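Local coordinates for B12-binding domain-containing protein (Kitasatospora setae, PDB 6WTE) that binds cobalamin and a [4Fe-4S] cluster and, as a radical S-adenosylmethionine enzyme, probably transfers methyl groups by a non-radical route, at residues E92-T97 with F119-G124; S109-A114 with F463-H468; T181-P186 with K448-C453. All coordinates share one frame; numbering follows the deposited sequence.

How the contacts relate
From the N terminus, contact 1 is the first to close: it joins the C-terminal part of helix 83-96 to the turn between helix 112-119 and strand 123-124, closing a short loop within the cobalamin-binding domain. Contact 2 opens within that loop, at residues 109-114, and closes only at 463-468, so the two cross; it ties the start of helix 112-119 to a loop of the radical SAM part. Contact 3, 181-186 with 448-453, is nested inside the loop of contact 2 and follows contact 1 in series, joining the loop after strand 174-175 to the loop leading into helix 456-461. Contacts 2 and 3 touch where Phe113 CE1 packs against Thr181 O at 3.5 Å.

Contact 1: residues E92-T97 with F119-G124; sequences EIRRLT and FGIEYG
Arg94 and Glu122 form an end-on, two-pronged salt bridge, their side chains arriving from opposite directions. Arg94 NH1 gives a hydrogen bond to Glu122 OE1 at 2.7 Å, and Arg94 NH2 one to Glu122 OE2 at 2.8 Å, both nearly straight. The carboxylate lies at the guanidinium edge, but the two planes are turned 37° apart: OE1 is met on its syn side, while OE2 is approached from above the carboxylate plane. A bend at chi3 of Arg94 (69°) turns the guanidinium toward this partner. Glu122 OE1 also accepts from the backbone N of Val101, which ties the bridge to strand 101-104.

The helix 112-119 ends in a Schellman motif with Gly120, at positive phi, as its C-prime residue, and the chain then enters strand 123-124 of the Rossmann-like cobalamin-binding domain. This turn directs the carbonyl of Gly120 over one face of the guanidinium, its O 3.3 Å from Arg94 CZ. The geometry is poor for a hydrogen bond from NE, so the attraction is probably electrostatic.

Van der Waals contact adds little: Ile121 CA lies over the same face of the guanidinium, 4.0 Å from Arg94 NH1, while the Ile121 side chain packs on Ile90 and Val101.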
loop_
_atom_site.group_PDB
_atom_site.type_symbol
_atom_site.label_atom_id
_atom_site.label_comp_id
_atom_site.label_asym_id
_atom_site.label_seq_id
_atom_site.Cartn_x
_atom_site.Cartn_y
_atom_site.Cartn_z
ATOM N N GLU A 92 21.778 -11.281 -4.888
ATOM C CA GLU A 92 21.926 -12.632 -5.425
ATOM C C GLU A 92 21.580 -12.681 -6.910
ATOM O O GLU A 92 22.265 -13.357 -7.689
ATOM C CB GLU A 92 21.060 -13.610 -4.628
ATOM C CG GLU A 92 21.255 -15.069 -5.019
ATOM C CD GLU A 92 22.645 -15.597 -4.692
ATOM O OE1 GLU A 92 23.305 -15.055 -3.782
ATOM O OE2 GLU A 92 23.078 -16.563 -5.353
ATOM N N ILE A 93 20.525 -11.974 -7.322
ATOM C CA ILE A 93 20.170 -11.917 -8.739
ATOM C C ILE A 93 21.359 -11.441 -9.566
ATOM O O ILE A 93 21.703 -12.038 -10.593
ATOM C CB ILE A 93 18.942 -11.016 -8.954
ATOM C CG1 ILE A 93 17.662 -11.722 -8.496
ATOM C CG2 ILE A 93 18.828 -10.620 -10.416
ATOM C CD1 ILE A 93 16.443 -10.794 -8.419
ATOM N N ARG A 94 22.009 -10.362 -9.122
ATOM C CA ARG A 94 23.101 -9.776 -9.888
ATOM C C ARG A 94 24.345 -10.653 -9.896
ATOM O O ARG A 94 25.213 -10.461 -10.751
ATOM C CB ARG A 94 23.429 -8.383 -9.350
ATOM C CG ARG A 94 22.257 -7.421 -9.506
ATOM C CD ARG A 94 22.573 -6.023 -9.012
ATOM N NE ARG A 94 23.549 -5.336 -9.856
ATOM C CZ ARG A 94 23.249 -4.763 -11.019
ATOM N NH1 ARG A 94 22.006 -4.810 -11.485
ATOM N NH2 ARG A 94 24.189 -4.147 -11.721
ATOM N N ARG A 95 24.457 -11.601 -8.962
ATOM C CA ARG A 95 25.522 -12.595 -9.043
ATOM C C ARG A 95 25.262 -13.628 -10.128
ATOM O O ARG A 95 26.209 -14.278 -10.587
ATOM C CB ARG A 95 25.708 -13.305 -7.695
ATOM C CG ARG A 95 26.288 -12.417 -6.598
ATOM C CD ARG A 95 26.764 -13.236 -5.399
ATOM N NE ARG A 95 26.929 -12.409 -4.204
ATOM C CZ ARG A 95 26.912 -12.872 -2.956
ATOM N NH1 ARG A 95 26.728 -14.166 -2.728
ATOM N NH2 ARG A 95 27.072 -12.040 -1.934
ATOM N N LEU A 96 24.011 -13.767 -10.567
ATOM C CA LEU A 96 23.592 -14.829 -11.471
ATOM C C LEU A 96 23.358 -14.363 -12.901
ATOM O O LEU A 96 23.303 -15.206 -13.807
ATOM C CB LEU A 96 22.305 -15.480 -10.942
ATOM C CG LEU A 96 22.391 -16.085 -9.538
ATOM C CD1 LEU A 96 21.002 -16.483 -9.032
ATOM C CD2 LEU A 96 23.323 -17.285 -9.528
ATOM N N THR A 97 23.220 -13.060 -13.132
ATOM C CA THR A 97 22.958 -12.551 -14.470
ATOM C C THR A 97 23.557 -11.160 -14.598
ATOM O O THR A 97 23.657 -10.418 -13.615
ATOM C CB THR A 97 21.453 -12.499 -14.783
ATOM O OG1 THR A 97 21.255 -11.968 -16.102
ATOM C CG2 THR A 97 20.718 -11.608 -13.770
ATOM N N PHE A 119 19.902 -0.365 -3.854
ATOM C CA PHE A 119 19.907 -1.712 -4.423
ATOM C C PHE A 119 21.043 -1.918 -5.413
ATOM O O PHE A 119 21.386 -3.069 -5.714
ATOM C CB PHE A 119 18.585 -2.002 -5.129
ATOM C CG PHE A 119 17.396 -2.104 -4.209
ATOM C CD1 PHE A 119 17.531 -2.553 -2.905
ATOM C CD2 PHE A 119 16.137 -1.777 -4.672
ATOM C CE1 PHE A 119 16.419 -2.659 -2.070
ATOM C CE2 PHE A 119 15.032 -1.876 -3.852
ATOM C CZ PHE A 119 15.177 -2.317 -2.545
ATOM N N GLY A 120 21.613 -0.839 -5.939
ATOM C CA GLY A 120 22.671 -0.964 -6.923
ATOM C C GLY A 120 22.199 -1.446 -8.272
ATOM O O GLY A 120 22.924 -2.184 -8.948
ATOM N N ILE A 121 20.997 -1.056 -8.685
ATOM C CA ILE A 121 20.391 -1.562 -9.908
ATOM C C ILE A 121 20.436 -0.477 -10.978
ATOM O O ILE A 121 20.687 0.696 -10.703
ATOM C CB ILE A 121 18.950 -2.064 -9.681
ATOM C CG1 ILE A 121 18.045 -0.933 -9.164
ATOM C CG2 ILE A 121 18.956 -3.243 -8.728
ATOM C CD1 ILE A 121 16.571 -1.350 -8.943
ATOM N N GLU A 122 20.181 -0.888 -12.222
ATOM C CA GLU A 122 20.337 0.005 -13.363
ATOM C C GLU A 122 19.189 0.996 -13.498
ATOM O O GLU A 122 19.416 2.162 -13.845
ATOM C CB GLU A 122 20.458 -0.816 -14.648
ATOM C CG GLU A 122 21.828 -1.433 -14.893
ATOM C CD GLU A 122 22.078 -2.713 -14.112
ATOM O OE1 GLU A 122 21.134 -3.282 -13.523
ATOM O OE2 GLU A 122 23.236 -3.170 -14.112
ATOM N N TYR A 123 17.952 0.561 -13.256
ATOM C CA TYR A 123 16.794 1.359 -13.626
ATOM C C TYR A 123 15.743 1.319 -12.532
ATOM O O TYR A 123 15.649 0.363 -11.761
ATOM C CB TYR A 123 16.164 0.884 -14.943
ATOM C CG TYR A 123 17.157 0.830 -16.067
ATOM C CD1 TYR A 123 17.761 1.989 -16.530
ATOM C CD2 TYR A 123 17.500 -0.380 -16.657
ATOM C CE1 TYR A 123 18.686 1.950 -17.559
ATOM C CE2 TYR A 123 18.421 -0.431 -17.683
ATOM C CZ TYR A 123 19.012 0.735 -18.129
ATOM O OH TYR A 123 19.931 0.692 -19.149
ATOM N N GLY A 124 14.926 2.366 -12.513
ATOM C CA GLY A 124 13.796 2.424 -11.611
ATOM C C GLY A 124 12.621 3.127 -12.259
ATOM O O GLY A 124 12.773 3.923 -13.189
#

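Contact 2: residues S109-A114 with F463-H468; sequences STMPFA and FMFDEH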
loop_
_atom_site.group_PDB
_atom_site.type_symbol
_atom_site.label_atom_id
_atom_site.label_comp_id
_atom_site.label_asym_id
_atom_site.label_seq_id
_atom_site.Cartn_x
_atom_site.Cartn_y
_atom_site.Cartn_z
ATOM N N SER A 109 8.088 3.459 -5.090
ATOM C CA SER A 109 7.824 4.798 -5.608
ATOM C C SER A 109 7.792 5.876 -4.529
ATOM O O SER A 109 7.759 7.065 -4.876
ATOM C CB SER A 109 6.498 4.798 -6.377
ATOM O OG SER A 109 6.599 4.009 -7.555
ATOM N N THR A 110 7.806 5.512 -3.241
ATOM C CA THR A 110 7.930 6.538 -2.213
ATOM C C THR A 110 9.361 7.037 -2.070
ATOM O O THR A 110 9.580 8.114 -1.509
ATOM C CB THR A 110 7.445 6.025 -0.856
ATOM O OG1 THR A 110 8.396 5.098 -0.325
ATOM C CG2 THR A 110 6.068 5.330 -0.987
ATOM N N MET A 111 10.332 6.287 -2.564
ATOM C CA MET A 111 11.725 6.696 -2.469
ATOM C C MET A 111 12.516 6.009 -3.577
ATOM O O MET A 111 13.479 5.284 -3.296
ATOM C CB MET A 111 12.284 6.344 -1.089
ATOM C CG MET A 111 11.874 4.936 -0.637
ATOM S SD MET A 111 12.508 4.440 0.974
ATOM C CE MET A 111 14.273 4.704 0.765
ATOM N N PRO A 112 12.158 6.227 -4.845
ATOM C CA PRO A 112 12.731 5.387 -5.907
ATOM C C PRO A 112 14.172 5.715 -6.232
ATOM O O PRO A 112 14.913 4.803 -6.612
ATOM C CB PRO A 112 11.804 5.652 -7.101
ATOM C CG PRO A 112 11.342 7.060 -6.872
ATOM C CD PRO A 112 11.210 7.219 -5.381
ATOM N N PHE A 113 14.599 6.978 -6.119
ATOM C CA PHE A 113 16.002 7.289 -6.378
ATOM C C PHE A 113 16.901 6.684 -5.307
ATOM O O PHE A 113 17.951 6.111 -5.621
ATOM C CB PHE A 113 16.214 8.807 -6.448
ATOM C CG PHE A 113 15.577 9.463 -7.639
ATOM C CD1 PHE A 113 14.220 9.733 -7.655
ATOM C CD2 PHE A 113 16.339 9.823 -8.738
ATOM C CE1 PHE A 113 13.631 10.352 -8.751
ATOM C CE2 PHE A 113 15.758 10.442 -9.834
ATOM C CZ PHE A 113 14.403 10.704 -9.839
ATOM N N ALA A 114 16.509 6.817 -4.037
ATOM C CA ALA A 114 17.280 6.210 -2.958
ATOM C C ALA A 114 17.380 4.705 -3.140
ATOM O O ALA A 114 18.436 4.112 -2.904
ATOM C CB ALA A 114 16.648 6.539 -1.605
ATOM N N PHE A 463 15.040 9.654 5.277
ATOM C CA PHE A 463 13.891 9.229 6.059
ATOM C C PHE A 463 13.978 7.772 6.496
ATOM O O PHE A 463 13.157 7.335 7.310
ATOM C CB PHE A 463 12.612 9.478 5.263
ATOM C CG PHE A 463 12.293 10.934 5.092
ATOM C CD1 PHE A 463 12.892 11.674 4.085
ATOM C CD2 PHE A 463 11.407 11.574 5.960
ATOM C CE1 PHE A 463 12.618 13.010 3.927
ATOM C CE2 PHE A 463 11.122 12.930 5.813
ATOM C CZ PHE A 463 11.723 13.650 4.794
ATOM N N MET A 464 14.954 7.019 5.987
ATOM C CA MET A 464 15.125 5.615 6.333
ATOM C C MET A 464 16.525 5.261 6.820
ATOM O O MET A 464 16.674 4.255 7.527
ATOM C CB MET A 464 14.783 4.735 5.121
ATOM C CG MET A 464 14.719 3.248 5.399
ATOM S SD MET A 464 13.887 2.382 4.063
ATOM C CE MET A 464 12.217 2.996 4.243
ATOM N N PHE A 465 17.546 6.039 6.470
ATOM C CA PHE A 465 18.927 5.734 6.806
ATOM C C PHE A 465 19.590 6.947 7.439
ATOM O O PHE A 465 19.296 8.087 7.076
ATOM C CB PHE A 465 19.738 5.338 5.564
ATOM C CG PHE A 465 19.171 4.175 4.804
ATOM C CD1 PHE A 465 19.527 2.878 5.137
ATOM C CD2 PHE A 465 18.314 4.377 3.734
ATOM C CE1 PHE A 465 19.019 1.803 4.435
ATOM C CE2 PHE A 465 17.801 3.302 3.023
ATOM C CZ PHE A 465 18.156 2.013 3.373
ATOM N N ASP A 466 20.506 6.700 8.370
ATOM C CA ASP A 466 21.276 7.807 8.912
ATOM C C ASP A 466 22.488 8.086 8.021
ATOM O O ASP A 466 22.665 7.486 6.957
ATOM C CB ASP A 466 21.668 7.544 10.372
ATOM C CG ASP A 466 22.670 6.404 10.547
ATOM O OD1 ASP A 466 23.246 5.896 9.561
ATOM O OD2 ASP A 466 22.887 6.018 11.715
ATOM N N GLU A 467 23.330 9.021 8.468
ATOM C CA GLU A 467 24.464 9.467 7.665
ATOM C C GLU A 467 25.470 8.347 7.426
ATOM O O GLU A 467 26.205 8.378 6.433
ATOM C CB GLU A 467 25.144 10.657 8.346
ATOM C CG GLU A 467 24.275 11.912 8.474
ATOM C CD GLU A 467 23.285 11.859 9.635
ATOM O OE1 GLU A 467 23.123 10.783 10.255
ATOM O OE2 GLU A 467 22.675 12.911 9.939
ATOM N N HIS A 468 25.519 7.358 8.310
ATOM C CA HIS A 468 26.453 6.249 8.176
ATOM C C HIS A 468 25.879 5.083 7.383
ATOM O O HIS A 468 26.565 4.071 7.211
ATOM C CB HIS A 468 26.894 5.762 9.560
ATOM C CG HIS A 468 27.535 6.827 10.395
ATOM N ND1 HIS A 468 26.944 7.341 11.529
ATOM C CD2 HIS A 468 28.712 7.482 10.254
ATOM C CE1 HIS A 468 27.732 8.261 12.056
ATOM N NE2 HIS A 468 28.811 8.366 11.302
#
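Met111 and Met464 are brought together by two differently set chains. In Met111, chi1 of 44° puts CG between the backbone N and the carbonyl carbon, and a turn at chi3 (-54°) swings the methyl aside at the end of an otherwise extended chain. Met464 has CG anti to its own N (chi1 -171°) and likewise bends only at its last torsion. The two thioethers cross at about a right angle, with the methyl of one reaching the sulfur of the other: Met464 CE lies 3.6 Å from Met111 SD, and the sulfurs are 4.0 Å apart. Met464 is modelled in two conformations, so the sulfur-methyl distance holds for one of them and is less certain.

Phe465 completes the apolar cluster. Met111 CE comes to the edge of its ring, near the ring plane, 4.4 Å from Phe465 CE2, while Met464 CG covers one ring face 3.9 Å above the plane, displaced toward the rim. The ring also meets Tyr118 and Phe471. All three touching residues are buried, and the interaction between them is dispersive.

Met111 occupies the N-cap position of helix 112-119, whose first turn is held by Glu460: its OE1 accepts a hydrogen bond from Ala114 N and a weak one from Phe113 N. Met464 packs on Thr71, a cobalamin-binding residue, and the nearest atoms of its side chain and the bound cobalamin are about 6 Å apart. The arrangement is a hydrophobic interdomain seam, joining the cobalamin-binding domain to the radical SAM part beside the cobalamin pocket.

Contact 3: residues T181-P186 with K448-C453; sequences TGQFEP and KPLRMC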
loop_
_atom_site.group_PDB
_atom_site.type_symbol
_atom_site.label_atom_id
_atom_site.label_comp_id
_atom_site.label_asym_id
_atom_site.label_seq_id
_atom_site.Cartn_x
_atom_site.Cartn_y
_atom_site.Cartn_z
ATOM N N THR A 181 12.907 15.132 -9.117
ATOM C CA THR A 181 12.398 14.033 -8.311
ATOM C C THR A 181 11.183 13.363 -8.934
ATOM O O THR A 181 10.770 12.302 -8.457
ATOM C CB THR A 181 12.002 14.525 -6.918
ATOM O OG1 THR A 181 10.920 15.458 -7.044
ATOM C CG2 THR A 181 13.185 15.186 -6.216
ATOM N N GLY A 182 10.588 13.972 -9.959
ATOM C CA GLY A 182 9.333 13.478 -10.492
ATOM C C GLY A 182 8.184 13.502 -9.510
ATOM O O GLY A 182 7.216 12.759 -9.685
ATOM N N GLN A 183 8.254 14.347 -8.485
ATOM C CA GLN A 183 7.257 14.317 -7.425
ATOM C C GLN A 183 5.928 14.910 -7.881
ATOM O O GLN A 183 5.875 15.835 -8.698
ATOM C CB GLN A 183 7.769 15.074 -6.197
ATOM C CG GLN A 183 7.932 16.560 -6.405
ATOM C CD GLN A 183 8.552 17.222 -5.200
ATOM O OE1 GLN A 183 7.863 17.795 -4.360
ATOM N NE2 GLN A 183 9.869 17.131 -5.101
ATOM N N PHE A 184 4.846 14.338 -7.346
ATOM C CA PHE A 184 3.486 14.871 -7.458
ATOM C C PHE A 184 3.101 15.181 -8.905
ATOM O O PHE A 184 2.580 16.252 -9.221
ATOM C CB PHE A 184 3.308 16.106 -6.571
ATOM C CG PHE A 184 3.486 15.828 -5.106
ATOM C CD1 PHE A 184 2.506 15.153 -4.392
ATOM C CD2 PHE A 184 4.626 16.251 -4.438
ATOM C CE1 PHE A 184 2.664 14.900 -3.041
ATOM C CE2 PHE A 184 4.791 15.995 -3.081
ATOM C CZ PHE A 184 3.808 15.317 -2.388
ATOM N N GLU A 185 3.347 14.213 -9.787
ATOM C CA GLU A 185 2.865 14.246 -11.160
ATOM C C GLU A 185 1.564 13.461 -11.275
ATOM O O GLU A 185 1.289 12.577 -10.460
ATOM C CB GLU A 185 3.918 13.648 -12.104
ATOM C CG GLU A 185 5.226 14.437 -12.146
ATOM C CD GLU A 185 6.323 13.723 -12.936
ATOM O OE1 GLU A 185 6.094 12.576 -13.376
ATOM O OE2 GLU A 185 7.418 14.309 -13.111
ATOM N N PRO A 186 0.731 13.761 -12.275
ATOM C CA PRO A 186 -0.525 12.995 -12.418
ATOM C C PRO A 186 -0.303 11.527 -12.737
ATOM O O PRO A 186 -1.025 10.668 -12.212
ATOM C CB PRO A 186 -1.246 13.718 -13.565
ATOM C CG PRO A 186 -0.678 15.122 -13.547
ATOM C CD PRO A 186 0.774 14.924 -13.178
ATOM N N LYS A 448 16.983 17.439 5.990
ATOM C CA LYS A 448 17.263 18.475 5.016
ATOM C C LYS A 448 16.101 18.579 4.037
ATOM O O LYS A 448 15.667 17.557 3.489
ATOM C CB LYS A 448 18.572 18.169 4.245
ATOM C CG LYS A 448 19.803 18.090 5.145
ATOM C CD LYS A 448 21.026 17.514 4.432
ATOM C CE LYS A 448 21.527 18.426 3.332
ATOM N NZ LYS A 448 22.886 18.002 2.846
ATOM N N PRO A 449 15.565 19.776 3.801
ATOM C CA PRO A 449 14.594 19.948 2.717
ATOM C C PRO A 449 15.228 19.615 1.378
ATOM O O PRO A 449 16.445 19.713 1.198
ATOM C CB PRO A 449 14.223 21.435 2.799
ATOM C CG PRO A 449 14.600 21.849 4.179
ATOM C CD PRO A 449 15.792 21.025 4.543
ATOM N N LEU A 450 14.368 19.249 0.421
ATOM C CA LEU A 450 14.831 18.797 -0.891
ATOM C C LEU A 450 15.785 19.792 -1.543
ATOM O O LEU A 450 16.794 19.392 -2.137
ATOM C CB LEU A 450 13.631 18.541 -1.802
ATOM C CG LEU A 450 13.954 18.317 -3.281
ATOM C CD1 LEU A 450 14.764 17.043 -3.494
ATOM C CD2 LEU A 450 12.683 18.281 -4.106
ATOM N N ARG A 451 15.489 21.091 -1.446
ATOM C CA ARG A 451 16.332 22.081 -2.111
ATOM C C ARG A 451 17.728 22.157 -1.508
ATOM O O ARG A 451 18.629 22.728 -2.129
ATOM C CB ARG A 451 15.676 23.460 -2.059
ATOM C CG ARG A 451 15.568 24.038 -0.664
ATOM C CD ARG A 451 14.783 25.337 -0.665
ATOM N NE ARG A 451 14.706 25.912 0.670
ATOM C CZ ARG A 451 13.877 25.481 1.616
ATOM N NH1 ARG A 451 13.055 24.469 1.369
ATOM N NH2 ARG A 451 13.870 26.059 2.808
ATOM N N MET A 452 17.926 21.615 -0.315
ATOM C CA MET A 452 19.242 21.574 0.302
ATOM C C MET A 452 19.978 20.272 0.038
ATOM O O MET A 452 21.114 20.119 0.501
ATOM C CB MET A 452 19.128 21.783 1.812
ATOM C CG MET A 452 18.574 23.127 2.216
ATOM S SD MET A 452 18.664 23.289 4.003
ATOM C CE MET A 452 17.713 24.787 4.249
ATOM N N CYS A 453 19.363 19.330 -0.676
ATOM C CA CYS A 453 19.997 18.054 -0.954
ATOM C C CYS A 453 20.662 18.084 -2.323
ATOM O O CYS A 453 20.195 18.753 -3.248
ATOM C CB CYS A 453 18.980 16.916 -0.893
ATOM S SG CYS A 453 18.261 16.721 0.753
#
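Leu450 points its two methyls at Thr181 and Gln183, where an ST turn in the 181-186 loop meets the short 3-10 segment 450-452. Thr181 and Leu450 approach tip to tip. The threonine methyl CG2 sits almost evenly between the leucine branches, 3.7 Å from Leu450 CD1 and 3.8 Å from Leu450 CD2. The leucine adopts chi1 of 169°, with CG anti to the backbone N, which projects the isobutyl group out from the 3-10 turn toward the opposing loop.

Gln183 meets the same leucine in another way: the two side chains slide past each other in opposite directions, and the amide nitrogen, not the aliphatic chain, does the touching. Gln183 NE2 is only 3.2 Å from Leu450 CD2, a close packing contact between an amide and a methyl. The amide is steadied from the side, roughly at right angles to the line to the methyl. Its NE2 donates to Thr181 OG1 at 2.8 Å with an N-H...O angle of 163°, and the hydroxyl oxygen lies in the amide plane, so the bond fixes the rotation of the amide group. The same oxygen accepts from Gln183 N, the side-chain-to-backbone bond that defines the ST turn, and Thr181 is thereby divided in function: its hydroxyl organises its own loop while its methyl faces Leu450.

The surroundings are those of plain packing between two loops away from the annotated sites. Tyr416 lies against both Thr181 and Gln183, and Tyr459 and Pro456 of helix 456-461 pack on Leu450 and Thr181, respectively. Within the 3-10 turn, Met452 N bonds to Pro449 O at 2.8 Å, and Cys453 N to Leu450 O at 3.0 Å.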